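PDB 1KOE: endostatin from Mus musculus, which inhibits angiogenesis as the C-terminal fragment of the collagen XVIII alpha1 chain and probably binds heparin. Local coordinates for residues V7-P12 / Y163-I168. Residues are numbered along the deposited sequence; the frame is centred on the assembly and turned at random.
Sequences VALNTP and YIVLCI
Val7 and Cys167 form an antiparallel hydrogen-bonded pair: Val7 N gives a nearly straight bond to Cys167 O (2.9 Å), and Cys167 N returns one to Val7 O (2.7 Å), bent to 149°. Past Ala8, Leu9 N still reaches Val165 O at 2.9 Å, and from there the chains bow apart around a water and close again at Pro12, whose CB lies 3.4 Å from Tyr163 O. That water donates to Leu9 O and Thr11 O and accepts from Val165 N.

From CB outward, Leu9 first rests against Val165 O, and with CG anti to the carbonyl carbon (chi1 -73°) the branch point nears both that oxygen and Cys167 SG. CD1 runs alongside Val165, 3.9 Å from its CG1, the two side chains pointing the same way, while CD2 presses on Cys167 SG at 3.5 Å. On the opposite face from Val7 and Cys167, Ala8 CB meets Leu166 CD2 at 3.6 Å and, more loosely, Ile164 CG2.

The pairing joins strands 4-8 and 166-169, inner neighbours in the mixed sheet. Helix 19-33 packs on the Leu9 side, where Cys27 forms the disulfide with Cys167; Leu166 and Ile164 touch Val113 of strand 112-114, in the second sheet.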
ATOM      1  N   VAL A   7      -3.255  -2.127   6.130  1.00  7.00           N
ATOM      2  CA  VAL A   7      -4.382  -1.252   6.416  1.00  6.28           C
ATOM      3  C   VAL A   7      -4.322   0.021   5.584  1.00  7.86           C
ATOM      4  O   VAL A   7      -3.253   0.593   5.385  1.00  8.99           O
ATOM      5  CB  VAL A   7      -4.354  -0.857   7.930  1.00  7.09           C
ATOM      6  CG1 VAL A   7      -5.607  -0.089   8.314  1.00  9.37           C
ATOM      7  CG2 VAL A   7      -4.222  -2.105   8.811  1.00 10.88           C
ATOM      8  N   ALA A   8      -5.467   0.470   5.094  1.00  7.05           N
ATOM      9  CA  ALA A   8      -5.501   1.679   4.281  1.00  8.14           C
ATOM     10  C   ALA A   8      -5.627   2.983   5.092  1.00  8.47           C
ATOM     11  O   ALA A   8      -6.259   3.015   6.172  1.00  8.37           O
ATOM     12  CB  ALA A   8      -6.660   1.586   3.283  1.00  8.87           C
ATOM     13  N   LEU A   9      -5.034   4.054   4.563  1.00  7.30           N
ATOM     14  CA  LEU A   9      -5.190   5.369   5.174  1.00  8.01           C
ATOM     15  C   LEU A   9      -6.682   5.750   5.079  1.00  7.11           C
ATOM     16  O   LEU A   9      -7.392   5.320   4.160  1.00  9.42           O
ATOM     17  CB  LEU A   9      -4.321   6.421   4.483  1.00  6.67           C
ATOM     18  CG  LEU A   9      -2.812   6.317   4.757  1.00  9.61           C
ATOM     19  CD1 LEU A   9      -2.114   7.443   4.025  1.00  9.50           C
ATOM     20  CD2 LEU A   9      -2.522   6.457   6.266  1.00 11.47           C
ATOM     21  N   ASN A  10      -7.139   6.594   5.993  1.00  6.40           N
ATOM     22  CA  ASN A  10      -8.546   6.968   6.061  1.00  7.10           C
ATOM     23  C   ASN A  10      -9.084   7.854   4.942  1.00  9.58           C
ATOM     24  O   ASN A  10     -10.286   8.122   4.904  1.00 10.63           O
ATOM     25  CB  ASN A  10      -8.870   7.563   7.436  1.00  7.91           C
ATOM     26  CG  ASN A  10      -8.754   6.536   8.560  1.00  8.97           C
ATOM     27  OD1 ASN A  10      -8.989   5.342   8.364  1.00 11.21           O
ATOM     28  ND2 ASN A  10      -8.397   7.006   9.751  1.00 10.82           N
ATOM     29  N   THR A  11      -8.199   8.376   4.097  1.00  7.40           N
ATOM     30  CA  THR A  11      -8.640   9.171   2.953  1.00  9.45           C
ATOM     31  C   THR A  11      -7.726   8.848   1.791  1.00  9.36           C
ATOM     32  O   THR A  11      -6.617   8.352   1.987  1.00  8.96           O
ATOM     33  CB  THR A  11      -8.499  10.706   3.160  1.00 13.02           C
ATOM     34  OG1 THR A  11      -7.111  11.064   3.137  1.00 17.83           O
ATOM     35  CG2 THR A  11      -9.122  11.159   4.467  1.00 15.46           C
ATOM     36  N   PRO A  12      -8.236   9.015   0.551  1.00 12.03           N
ATOM     37  CA  PRO A  12      -7.375   8.750  -0.602  1.00 10.16           C
ATOM     38  C   PRO A  12      -6.393   9.917  -0.634  1.00  9.92           C
ATOM     39  O   PRO A  12      -6.621  10.951   0.024  1.00 12.33           O
ATOM     40  CB  PRO A  12      -8.353   8.819  -1.779  1.00 12.46           C
ATOM     41  CG  PRO A  12      -9.417   9.743  -1.311  1.00 15.97           C
ATOM     42  CD  PRO A  12      -9.613   9.309   0.129  1.00 16.15           C
ATOM     43  N   TYR A 163      -5.970   8.351  -5.017  1.00  9.29           N
ATOM     44  CA  TYR A 163      -6.072   6.905  -4.863  1.00  8.49           C
ATOM     45  C   TYR A 163      -5.861   6.453  -3.406  1.00  9.73           C
ATOM     46  O   TYR A 163      -5.472   7.233  -2.530  1.00  8.08           O
ATOM     47  CB  TYR A 163      -4.993   6.231  -5.740  1.00  7.10           C
ATOM     48  CG  TYR A 163      -5.245   6.222  -7.242  1.00  7.59           C
ATOM     49  CD1 TYR A 163      -6.519   6.470  -7.770  1.00 10.11           C
ATOM     50  CD2 TYR A 163      -4.213   5.920  -8.123  1.00  8.62           C
ATOM     51  CE1 TYR A 163      -6.762   6.394  -9.151  1.00  9.19           C
ATOM     52  CE2 TYR A 163      -4.437   5.844  -9.486  1.00 11.31           C
ATOM     53  CZ  TYR A 163      -5.713   6.083  -9.993  1.00 12.94           C
ATOM     54  OH  TYR A 163      -5.914   6.012 -11.350  1.00 16.38           O
ATOM     55  N   ILE A 164      -6.141   5.178  -3.186  1.00  7.28           N
ATOM     56  CA  ILE A 164      -5.972   4.531  -1.904  1.00  7.35           C
ATOM     57  C   ILE A 164      -4.471   4.396  -1.623  1.00  7.08           C
ATOM     58  O   ILE A 164      -3.672   4.140  -2.530  1.00  7.60           O
ATOM     59  CB  ILE A 164      -6.557   3.095  -1.951  1.00  7.56           C
ATOM     60  CG1 ILE A 164      -8.056   3.154  -2.266  1.00 10.75           C
ATOM     61  CG2 ILE A 164      -6.287   2.344  -0.630  1.00  9.38           C
ATOM     62  CD1 ILE A 164      -8.623   1.838  -2.763  1.00 11.79           C
ATOM     63  N   VAL A 165      -4.096   4.604  -0.369  1.00  6.56           N
ATOM     64  CA  VAL A 165      -2.720   4.423   0.045  1.00  6.59           C
ATOM     65  C   VAL A 165      -2.774   3.441   1.205  1.00  7.34           C
ATOM     66  O   VAL A 165      -3.589   3.617   2.138  1.00  9.31           O
ATOM     67  CB  VAL A 165      -2.070   5.747   0.499  1.00  7.08           C
ATOM     68  CG1 VAL A 165      -0.670   5.469   1.039  1.00  9.28           C
ATOM     69  CG2 VAL A 165      -2.003   6.731  -0.692  1.00  8.65           C
ATOM     70  N   LEU A 166      -1.937   2.405   1.132  1.00  5.98           N
ATOM     71  CA  LEU A 166      -1.871   1.387   2.182  1.00  6.62           C
ATOM     72  C   LEU A 166      -0.657   1.566   3.107  1.00  6.94           C
ATOM     73  O   LEU A 166       0.360   2.175   2.727  1.00  7.50           O
ATOM     74  CB  LEU A 166      -1.811  -0.014   1.554  1.00  5.91           C
ATOM     75  CG  LEU A 166      -2.944  -0.362   0.578  1.00  5.79           C
ATOM     76  CD1 LEU A 166      -2.704  -1.753   0.002  1.00  9.29           C
ATOM     77  CD2 LEU A 166      -4.288  -0.279   1.279  1.00  8.55           C
ATOM     78  N   CYS A 167      -0.776   1.010   4.312  1.00  5.58           N
ATOM     79  CA  CYS A 167       0.284   1.026   5.318  1.00  6.15           C
ATOM     80  C   CYS A 167       0.483  -0.429   5.721  1.00  7.15           C
ATOM     81  O   CYS A 167      -0.495  -1.171   5.909  1.00  8.17           O
ATOM     82  CB  CYS A 167      -0.133   1.807   6.569  1.00  7.42           C
ATOM     83  SG  CYS A 167      -0.645   3.518   6.274  1.00  7.96           S
ATOM     84  N   ILE A 168       1.738  -0.834   5.815  1.00  6.12           N
ATOM     85  CA  ILE A 168       2.082  -2.194   6.187  1.00  7.49           C
ATOM     86  C   ILE A 168       2.868  -2.219   7.502  1.00 10.06           C
ATOM     87  O   ILE A 168       3.752  -1.385   7.732  1.00  9.16           O
ATOM     88  CB  ILE A 168       2.905  -2.912   5.037  1.00  7.52           C
ATOM     89  CG1 ILE A 168       3.350  -4.327   5.459  1.00 10.13           C
ATOM     90  CG2 ILE A 168       4.112  -2.050   4.590  1.00  9.27           C
ATOM     91  CD1 ILE A 168       2.239  -5.358   5.515  1.00 11.16           C
TER
HETATM   92  O   HOH W   1      -6.438   5.661   1.447  1.00  8.09           O